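Local coordinates for putative LacI-family transcriptional regulator (Bacteroides fragilis, PDB 3GBV), which probably regulates transcription by binding DNA in response to a small-molecule effector sensed by its two-lobed domain, as LacI-family regulators do, at residues Asn46-Asp51 and Gln63-Glu68; Ala12-Lys17 and Asn56-Thr61; Pro96-Asp101 and Ile262-Asp267. All coordinates share one frame; numbering follows the deposited sequence.

Contact 1. Residues Asn46-Asp51 and Gln63-Glu68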
loop_
_atom_site.group_PDB
_atom_site.type_symbol
_atom_site.label_atom_id
_atom_site.label_comp_id
_atom_site.label_asym_id
_atom_site.label_seq_id
_atom_site.Cartn_x
_atom_site.Cartn_y
_atom_site.Cartn_z
ATOM N N ASN A 46 6.289 -26.886 -10.781
ATOM C CA ASN A 46 5.402 -27.507 -11.747
ATOM C C ASN A 46 3.976 -27.014 -11.531
ATOM O O ASN A 46 3.258 -27.477 -10.639
ATOM C CB ASN A 46 5.465 -29.030 -11.639
ATOM C CG ASN A 46 4.498 -29.710 -12.580
ATOM O OD1 ASN A 46 4.306 -29.263 -13.711
ATOM N ND2 ASN A 46 3.888 -30.799 -12.125
ATOM N N ILE A 47 3.576 -26.063 -12.361
ATOM C CA ILE A 47 2.253 -25.486 -12.269
ATOM C C ILE A 47 1.223 -26.306 -13.024
ATOM O O ILE A 47 1.402 -26.611 -14.199
ATOM C CB ILE A 47 2.233 -24.061 -12.850
ATOM C CG1 ILE A 47 3.287 -23.198 -12.149
ATOM C CG2 ILE A 47 0.840 -23.464 -12.699
ATOM C CD1 ILE A 47 3.410 -21.797 -12.723
ATOM N N THR A 48 0.152 -26.686 -12.340
ATOM C CA THR A 48 -0.922 -27.414 -13.000
ATOM C C THR A 48 -2.185 -26.691 -12.600
ATOM O O THR A 48 -2.313 -26.232 -11.466
ATOM C CB THR A 48 -1.037 -28.901 -12.564
ATOM O OG1 THR A 48 -1.590 -28.985 -11.246
ATOM C CG2 THR A 48 0.317 -29.568 -12.590
ATOM N N HIS A 49 -3.106 -26.572 -13.543
ATOM C CA HIS A 49 -4.365 -25.896 -13.294
ATOM C C HIS A 49 -5.449 -26.930 -13.104
ATOM O O HIS A 49 -5.383 -28.025 -13.665
ATOM C CB HIS A 49 -4.683 -24.990 -14.466
ATOM C CG HIS A 49 -3.603 -24.001 -14.745
ATOM N ND1 HIS A 49 -3.375 -22.906 -13.941
ATOM C CD2 HIS A 49 -2.641 -23.978 -15.696
ATOM C CE1 HIS A 49 -2.318 -22.251 -14.384
ATOM N NE2 HIS A 49 -1.852 -22.882 -15.447
ATOM N N TYR A 50 -6.452 -26.582 -12.313
ATOM C CA TYR A 50 -7.529 -27.510 -12.034
ATOM C C TYR A 50 -8.904 -26.898 -12.218
ATOM O O TYR A 50 -9.071 -25.679 -12.121
ATOM C CB TYR A 50 -7.395 -28.024 -10.601
ATOM C CG TYR A 50 -7.698 -26.992 -9.535
ATOM C CD1 TYR A 50 -9.013 -26.729 -9.145
ATOM C CD2 TYR A 50 -6.669 -26.315 -8.874
ATOM C CE1 TYR A 50 -9.297 -25.831 -8.114
ATOM C CE2 TYR A 50 -6.941 -25.410 -7.843
ATOM C CZ TYR A 50 -8.260 -25.176 -7.464
ATOM O OH TYR A 50 -8.537 -24.321 -6.411
ATOM N N ASP A 51 -9.889 -27.752 -12.489
ATOM C CA ASP A 51 -11.261 -27.297 -12.637
ATOM C C ASP A 51 -11.721 -27.208 -11.192
ATOM O O ASP A 51 -11.750 -28.212 -10.488
ATOM C CB ASP A 51 -12.102 -28.328 -13.392
ATOM C CG ASP A 51 -13.460 -27.782 -13.796
ATOM O OD1 ASP A 51 -14.000 -26.924 -13.057
ATOM O OD2 ASP A 51 -13.988 -28.216 -14.847
ATOM N N GLN A 63 -4.740 -36.076 -7.948
ATOM C CA GLN A 63 -4.152 -37.405 -7.877
ATOM C C GLN A 63 -2.896 -37.430 -8.759
ATOM O O GLN A 63 -1.876 -38.018 -8.395
ATOM C CB GLN A 63 -5.156 -38.445 -8.380
ATOM C CG GLN A 63 -4.619 -39.871 -8.408
ATOM C CD GLN A 63 -4.431 -40.452 -7.018
ATOM O OE1 GLN A 63 -5.404 -40.728 -6.312
ATOM N NE2 GLN A 63 -3.175 -40.638 -6.615
ATOM N N ALA A 64 -2.982 -36.790 -9.921
ATOM C CA ALA A 64 -1.850 -36.734 -10.833
ATOM C C ALA A 64 -0.703 -36.015 -10.133
ATOM O O ALA A 64 0.452 -36.414 -10.257
ATOM C CB ALA A 64 -2.232 -36.001 -12.115
ATOM N N VAL A 65 -1.030 -34.957 -9.391
ATOM C CA VAL A 65 -0.017 -34.198 -8.662
ATOM C C VAL A 65 0.631 -35.075 -7.603
ATOM O O VAL A 65 1.854 -35.124 -7.485
ATOM C CB VAL A 65 -0.614 -32.962 -7.957
ATOM C CG1 VAL A 65 0.455 -32.281 -7.106
ATOM C CG2 VAL A 65 -1.155 -31.989 -8.986
ATOM N N ILE A 66 -0.198 -35.758 -6.825
ATOM C CA ILE A 66 0.306 -36.640 -5.784
ATOM C C ILE A 66 1.176 -37.727 -6.413
ATOM O O ILE A 66 2.219 -38.095 -5.872
ATOM C CB ILE A 66 -0.859 -37.298 -5.006
ATOM C CG1 ILE A 66 -1.579 -36.240 -4.172
ATOM C CG2 ILE A 66 -0.338 -38.410 -4.112
ATOM C CD1 ILE A 66 -2.837 -36.735 -3.500
ATOM N N GLU A 67 0.748 -38.226 -7.567
ATOM C CA GLU A 67 1.488 -39.274 -8.253
ATOM C C GLU A 67 2.775 -38.797 -8.925
ATOM O O GLU A 67 3.526 -39.597 -9.476
ATOM C CB GLU A 67 0.570 -39.986 -9.251
ATOM C CG GLU A 67 -0.276 -41.071 -8.587
ATOM C CD GLU A 67 -1.402 -41.570 -9.467
ATOM O OE1 GLU A 67 -1.252 -41.528 -10.707
ATOM O OE2 GLU A 67 -2.434 -42.016 -8.917
ATOM N N GLU A 68 3.031 -37.495 -8.871
ATOM C CA GLU A 68 4.256 -36.945 -9.441
ATOM C C GLU A 68 5.334 -36.961 -8.364
ATOM O O GLU A 68 6.494 -36.663 -8.634
ATOM C CB GLU A 68 4.028 -35.518 -9.945
ATOM C CG GLU A 68 3.443 -35.463 -11.347
ATOM C CD GLU A 68 2.733 -34.154 -11.651
ATOM O OE1 GLU A 68 3.149 -33.452 -12.599
ATOM O OE2 GLU A 68 1.749 -33.827 -10.950
#

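Contact 2. Residues Ala12-Lys17 and Asn56-Thr61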
loop_
_atom_site.group_PDB
_atom_site.type_symbol
_atom_site.label_atom_id
_atom_site.label_comp_id
_atom_site.label_asym_id
_atom_site.label_seq_id
_atom_site.Cartn_x
_atom_site.Cartn_y
_atom_site.Cartn_z
ATOM N N ALA A 12 5.104 -28.615 -6.614
ATOM C CA ALA A 12 3.882 -28.614 -7.411
ATOM C C ALA A 12 2.972 -27.469 -6.965
ATOM O O ALA A 12 2.617 -27.374 -5.790
ATOM C CB ALA A 12 3.163 -29.956 -7.265
ATOM N N CYS A 13 2.599 -26.604 -7.899
ATOM C CA CYS A 13 1.727 -25.476 -7.584
ATOM C C CYS A 13 0.367 -25.690 -8.236
ATOM O O CYS A 13 0.239 -25.624 -9.456
ATOM C CB CYS A 13 2.349 -24.169 -8.086
ATOM S SG CYS A 13 4.088 -23.948 -7.596
ATOM N N LEU A 14 -0.648 -25.947 -7.420
ATOM C CA LEU A 14 -1.990 -26.198 -7.935
ATOM C C LEU A 14 -2.859 -24.949 -7.818
ATOM O O LEU A 14 -3.207 -24.516 -6.719
ATOM C CB LEU A 14 -2.612 -27.369 -7.171
ATOM C CG LEU A 14 -3.893 -28.000 -7.718
ATOM C CD1 LEU A 14 -3.652 -28.507 -9.137
ATOM C CD2 LEU A 14 -4.330 -29.146 -6.794
ATOM N N LEU A 15 -3.192 -24.370 -8.967
ATOM C CA LEU A 15 -3.996 -23.158 -9.017
ATOM C C LEU A 15 -5.207 -23.349 -9.926
ATOM O O LEU A 15 -5.213 -24.222 -10.798
ATOM C CB LEU A 15 -3.154 -21.999 -9.557
ATOM C CG LEU A 15 -1.812 -21.693 -8.892
ATOM C CD1 LEU A 15 -1.036 -20.715 -9.762
ATOM C CD2 LEU A 15 -2.037 -21.125 -7.507
ATOM N N PRO A 16 -6.256 -22.537 -9.728
ATOM C CA PRO A 16 -7.472 -22.622 -10.545
ATOM C C PRO A 16 -7.196 -22.236 -11.999
ATOM O O PRO A 16 -6.470 -21.274 -12.261
ATOM C CB PRO A 16 -8.410 -21.611 -9.881
ATOM C CG PRO A 16 -7.951 -21.580 -8.456
ATOM C CD PRO A 16 -6.447 -21.602 -8.603
ATOM N N LYS A 17 -7.766 -22.983 -12.942
ATOM C CA LYS A 17 -7.592 -22.658 -14.355
ATOM C C LYS A 17 -8.058 -21.216 -14.512
ATOM O O LYS A 17 -8.972 -20.775 -13.817
ATOM C CB LYS A 17 -8.446 -23.574 -15.245
ATOM C CG LYS A 17 -7.918 -25.003 -15.401
ATOM C CD LYS A 17 -8.933 -25.888 -16.132
ATOM C CE LYS A 17 -8.451 -27.334 -16.268
ATOM N NZ LYS A 17 -9.560 -28.254 -16.686
ATOM N N ASN A 56 -14.829 -34.664 -9.763
ATOM C CA ASN A 56 -14.141 -35.766 -10.413
ATOM C C ASN A 56 -12.905 -35.278 -11.161
ATOM O O ASN A 56 -11.878 -35.957 -11.178
ATOM C CB ASN A 56 -15.102 -36.484 -11.358
ATOM C CG ASN A 56 -16.318 -37.034 -10.636
ATOM O OD1 ASN A 56 -16.227 -38.006 -9.880
ATOM N ND2 ASN A 56 -17.467 -36.406 -10.857
ATOM N N SER A 57 -13.000 -34.096 -11.765
ATOM C CA SER A 57 -11.870 -33.536 -12.498
ATOM C C SER A 57 -10.766 -33.135 -11.532
ATOM O O SER A 57 -9.602 -33.497 -11.729
ATOM C CB SER A 57 -12.300 -32.312 -13.311
ATOM O OG SER A 57 -11.197 -31.756 -14.007
ATOM N N PHE A 58 -11.140 -32.387 -10.492
ATOM C CA PHE A 58 -10.179 -31.936 -9.491
ATOM C C PHE A 58 -9.435 -33.113 -8.869
ATOM O O PHE A 58 -8.226 -33.047 -8.655
ATOM C CB PHE A 58 -10.869 -31.140 -8.379
ATOM C CG PHE A 58 -9.947 -30.783 -7.245
ATOM C CD1 PHE A 58 -8.894 -29.895 -7.442
ATOM C CD2 PHE A 58 -10.067 -31.410 -6.006
ATOM C CE1 PHE A 58 -7.976 -29.639 -6.423
ATOM C CE2 PHE A 58 -9.150 -31.159 -4.982
ATOM C CZ PHE A 58 -8.101 -30.277 -5.193
ATOM N N VAL A 59 -10.165 -34.184 -8.578
ATOM C CA VAL A 59 -9.576 -35.381 -7.991
ATOM C C VAL A 59 -8.532 -35.960 -8.943
ATOM O O VAL A 59 -7.414 -36.279 -8.537
ATOM C CB VAL A 59 -10.660 -36.458 -7.722
ATOM C CG1 VAL A 59 -10.015 -37.761 -7.275
ATOM C CG2 VAL A 59 -11.638 -35.956 -6.663
ATOM N N ALA A 60 -8.909 -36.096 -10.210
ATOM C CA ALA A 60 -8.009 -36.640 -11.219
ATOM C C ALA A 60 -6.711 -35.847 -11.314
ATOM O O ALA A 60 -5.628 -36.431 -11.363
ATOM C CB ALA A 60 -8.700 -36.667 -12.575
ATOM N N THR A 61 -6.810 -34.521 -11.338
ATOM C CA THR A 61 -5.611 -33.692 -11.433
ATOM C C THR A 61 -4.806 -33.718 -10.132
ATOM O O THR A 61 -3.572 -33.786 -10.160
ATOM C CB THR A 61 -5.950 -32.215 -11.767
ATOM O OG1 THR A 61 -6.552 -31.593 -10.627
ATOM C CG2 THR A 61 -6.918 -32.135 -12.942
#

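Contact 3. Residues Pro96-Asp101 and Ile262-Asp267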
loop_
_atom_site.group_PDB
_atom_site.type_symbol
_atom_site.label_atom_id
_atom_site.label_comp_id
_atom_site.label_asym_id
_atom_site.label_seq_id
_atom_site.Cartn_x
_atom_site.Cartn_y
_atom_site.Cartn_z
ATOM N N PRO A 96 4.876 -31.689 2.588
ATOM C CA PRO A 96 4.428 -30.399 3.119
ATOM C C PRO A 96 3.702 -29.567 2.066
ATOM O O PRO A 96 4.093 -29.550 0.896
ATOM C CB PRO A 96 5.731 -29.740 3.555
ATOM C CG PRO A 96 6.706 -30.254 2.521
ATOM C CD PRO A 96 6.346 -31.724 2.469
ATOM N N TYR A 97 2.648 -28.874 2.485
ATOM C CA TYR A 97 1.904 -28.035 1.565
ATOM C C TYR A 97 1.575 -26.658 2.129
ATOM O O TYR A 97 1.398 -26.476 3.340
ATOM C CB TYR A 97 0.630 -28.746 1.104
ATOM C CG TYR A 97 -0.377 -29.045 2.185
ATOM C CD1 TYR A 97 -1.381 -28.131 2.500
ATOM C CD2 TYR A 97 -0.386 -30.284 2.835
ATOM C CE1 TYR A 97 -2.373 -28.447 3.422
ATOM C CE2 TYR A 97 -1.376 -30.606 3.765
ATOM C CZ TYR A 97 -2.366 -29.688 4.046
ATOM O OH TYR A 97 -3.368 -30.023 4.929
ATOM N N ILE A 98 1.500 -25.692 1.223
ATOM C CA ILE A 98 1.221 -24.313 1.574
ATOM C C ILE A 98 -0.087 -23.808 0.971
ATOM O O ILE A 98 -0.361 -24.019 -0.212
ATOM C CB ILE A 98 2.366 -23.392 1.083
ATOM C CG1 ILE A 98 3.662 -23.742 1.819
ATOM C CG2 ILE A 98 1.984 -21.924 1.278
ATOM C CD1 ILE A 98 4.859 -23.000 1.315
ATOM N N TYR A 99 -0.897 -23.148 1.792
ATOM C CA TYR A 99 -2.137 -22.576 1.300
ATOM C C TYR A 99 -1.903 -21.115 0.946
ATOM O O TYR A 99 -1.164 -20.400 1.624
ATOM C CB TYR A 99 -3.259 -22.615 2.348
ATOM C CG TYR A 99 -3.896 -23.969 2.602
ATOM C CD1 TYR A 99 -4.089 -24.891 1.564
ATOM C CD2 TYR A 99 -4.354 -24.302 3.875
ATOM C CE1 TYR A 99 -4.724 -26.114 1.799
ATOM C CE2 TYR A 99 -4.992 -25.518 4.118
ATOM C CZ TYR A 99 -5.174 -26.418 3.081
ATOM O OH TYR A 99 -5.794 -27.622 3.333
ATOM N N ILE A 100 -2.533 -20.686 -0.135
ATOM C CA ILE A 100 -2.455 -19.307 -0.551
ATOM C C ILE A 100 -3.889 -18.860 -0.769
ATOM O O ILE A 100 -4.749 -19.657 -1.169
ATOM C CB ILE A 100 -1.662 -19.130 -1.857
ATOM C CG1 ILE A 100 -2.168 -20.111 -2.912
ATOM C CG2 ILE A 100 -0.186 -19.316 -1.591
ATOM C CD1 ILE A 100 -1.458 -19.990 -4.255
ATOM N N ASP A 101 -4.138 -17.588 -0.476
ATOM C CA ASP A 101 -5.447 -16.974 -0.636
ATOM C C ASP A 101 -6.487 -17.388 0.409
ATOM O O ASP A 101 -6.945 -16.557 1.194
ATOM C CB ASP A 101 -5.985 -17.257 -2.032
ATOM C CG ASP A 101 -7.164 -16.397 -2.361
ATOM O OD1 ASP A 101 -6.994 -15.157 -2.341
ATOM O OD2 ASP A 101 -8.248 -16.955 -2.620
ATOM N N ILE A 262 7.087 -20.336 -2.555
ATOM C CA ILE A 262 8.252 -21.096 -3.001
ATOM C C ILE A 262 9.428 -20.897 -2.055
ATOM O O ILE A 262 10.144 -21.847 -1.723
ATOM C CB ILE A 262 8.691 -20.663 -4.411
ATOM C CG1 ILE A 262 7.516 -20.772 -5.385
ATOM C CG2 ILE A 262 9.848 -21.541 -4.876
ATOM C CD1 ILE A 262 7.010 -22.185 -5.592
ATOM N N LYS A 263 9.633 -19.656 -1.629
ATOM C CA LYS A 263 10.718 -19.344 -0.705
ATOM C C LYS A 263 10.560 -20.180 0.570
ATOM O O LYS A 263 11.519 -20.798 1.042
ATOM C CB LYS A 263 10.697 -17.855 -0.350
ATOM C CG LYS A 263 11.806 -17.432 0.609
ATOM C CD LYS A 263 11.671 -15.969 0.993
ATOM C CE LYS A 263 12.775 -15.539 1.947
ATOM N NZ LYS A 263 12.784 -16.364 3.186
ATOM N N THR A 264 9.342 -20.193 1.111
ATOM C CA THR A 264 9.039 -20.949 2.325
ATOM C C THR A 264 9.328 -22.439 2.146
ATOM O O THR A 264 9.836 -23.091 3.050
ATOM C CB THR A 264 7.562 -20.790 2.729
ATOM O OG1 THR A 264 7.244 -19.396 2.892
ATOM C CG2 THR A 264 7.302 -21.527 4.037
ATOM N N LEU A 265 8.998 -22.977 0.979
ATOM C CA LEU A 265 9.247 -24.384 0.707
ATOM C C LEU A 265 10.748 -24.652 0.623
ATOM O O LEU A 265 11.232 -25.673 1.114
ATOM C CB LEU A 265 8.568 -24.800 -0.601
ATOM C CG LEU A 265 7.046 -24.891 -0.525
ATOM C CD1 LEU A 265 6.455 -25.243 -1.895
ATOM C CD2 LEU A 265 6.670 -25.949 0.499
ATOM N N CYS A 266 11.475 -23.729 0.003
ATOM C CA CYS A 266 12.917 -23.869 -0.141
ATOM C C CYS A 266 13.610 -23.901 1.208
ATOM O O CYS A 266 14.308 -24.857 1.524
ATOM C CB CYS A 266 13.500 -22.723 -0.977
ATOM S SG CYS A 266 13.174 -22.848 -2.748
ATOM N N ASP A 267 13.412 -22.876 2.024
ATOM C CA ASP A 267 14.105 -22.880 3.298
ATOM C C ASP A 267 13.594 -23.901 4.305
ATOM O O ASP A 267 14.227 -24.127 5.332
ATOM C CB ASP A 267 14.159 -21.464 3.898
ATOM C CG ASP A 267 12.833 -20.769 3.875
ATOM O OD1 ASP A 267 12.816 -19.535 4.096
ATOM O OD2 ASP A 267 11.815 -21.455 3.643
#

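Contact 1. Residues Asn46-Asp51 and Gln63-Glu68
Asn46 and Glu68 reach toward each other from opposite directions, joining an edge strand to the residues just beyond the helix that follows it. They belong to a beta-alpha-beta crossover of the N-terminal, Rossmann-like lobe of a periplasmic-binding-protein fold, in which strand 43-50 leads through helix 55-66 to strand 72-75. The amide nitrogen ND2 of Asn46 lies 2.8 Å from OE1 of Glu68. This hydrogen bond is weak, because the angle at the hydrogen is only 119°. The amide and carboxylate planes stand almost perpendicular. The side chain of Asn46 is carried outward by a first torsion of 177°, which places CG opposite the backbone nitrogen, and Glu68 meets it with a chain extended beyond CG.

The second touch is a van der Waals contact between a methyl group and a hydroxyl oxygen. CG2 of Val65 comes within 3.8 Å of OG1 of Thr48, and the two side chains cross obliquely. No polar partner for this buried hydroxyl is present in the model. Thr48 and Val65 are also the residues with the nearest CA atoms, 8.1 Å apart; Thr48 points at the helix, and Val65 touches it through CG2. On the adjacent strand 9-16, Leu14 touches Thr48 and Ala12 touches Val65.

Further out, backbone hydrogen bonds to Phe11, Cys13 and Leu15 hold Asn46, Thr48 and Tyr50 in the parallel sheet. At the helix end, Glu67 N bonds to Gln63 O, and Glu68 N turns back to Val65 O at 3.0 Å, positioning the base of the glutamate side chain beside the strand. Its other carboxylate oxygen, Glu68 OE2, lies 3.0 Å from the carbonyl oxygen Ala64 O, two acceptors in close approach without a hydrogen bond.

Contact 2. Residues Ala12-Lys17 and Asn56-Thr61
Leu14 and Phe58 form the apolar side-chain pair between segments 12-17 and 56-61. The methyl CD2 of Leu14 lies 3.7 Å from CE1 of Phe58, approaching the ring obliquely while the two side chains cross. Leu14 points at the helix, whereas the Phe58 side chain leaves the helix at an angle and swings its ring back toward the strand. A first torsion of -168° sets CG of Leu14 opposite its own backbone nitrogen and sends the branched end out from the sheet. The second methyl of Leu14, CD1, faces Thr61 more loosely, 4.5 Å from its OG1. Backbones remain well separated, with the CA atoms of Leu14 and Thr61 9.0 Å apart.

Hydrogen bonding stays within the helix. The hydroxyl OG1 of Thr61 donates to the carbonyl oxygen of Phe58 at 3.0 Å, nearly one turn back. It approaches with a C=O...donor angle of 118°, tilted 32° from the carbonyl plane. This satisfies the hydroxyl against its own helix and lets it border the leucine without needing a partner from the strand. Ser62 OG bonds to Val59 O and only weakly to Phe58 O.

Aromatic contact extends the cluster, Phe58 forming an edge-to-face pair with Tyr50. A bound 1,2-ethanediol, probably from the crystallisation liquor, lies about 4 Å from the Phe58 side chain. Among the neighbouring elements, strand 9-16 runs between strands 43-50 and 72-75, and helix 55-66 covers it on one face. Phe75 of strand 72-75 touches both Leu14 and Phe58, while Cys13 and Leu15 turn to helix 23-37 on the other face.

Contact 3. Residues Pro96-Asp101 and Ile262-Asp267
Segments 96-101 and 262-267 have their nearest CA atoms at Ile98 and Leu265, 8.1 Å apart. The strand is extended through Ile98, so successive side chains alternate between faces of the sheet: Ile98 is directed at the helix and Tyr97 away from it. No hydrogen bond links the two segments, and the interface is entirely one of van der Waals packing.

Ile98 and Leu265 meet tip to tip. CD1 of the isoleucine sits 3.4 Å from CG of Leu265, tighter than usual for two carbons, and 3.6 Å from the methyl CD2. With CG1 placed opposite the carbonyl carbon (chi1 -64°) and the chain then fully extended, Ile98 drives this terminal methyl straight into the helix surface. There Thr264 flanks it, its CB 3.8 Å from the same CD1. The threonine turns its carbon side to the sheet, while its hydroxyl bonds to Asn260 O within the helix.

Around this pair, Thr264 also packs on Ala111 and Phe113 of strand 111-114, and Leu265 on Phe11 of strand 9-16. Helix 254-270 thus spans several strands on one face of the sheet, while Tyr97 and Tyr99 pack against helix 84-93 on the other.

Overall arrangement
All three contacts secure helices to the parallel sheet of the N-terminal lobe. Contacts 1 and 2 are close, with centres 5 Å apart; they share helix 55-66 and use neighbouring strands, 43-50 and 9-16, their segments alternating along the chain. Contact 3 follows both in sequence and lies about 16 and 17 Å from their centres, on the opposite face. It touches contact 2 strand to strand through Leu15 and Ile100, and strand to helix through Cys13 and Ile262. Helix 254-270 follows five of the six strands of the second sheet, the chain then returning to it with 284-286, as expected for the interwoven two-lobed fold of LacI-type sensor domains.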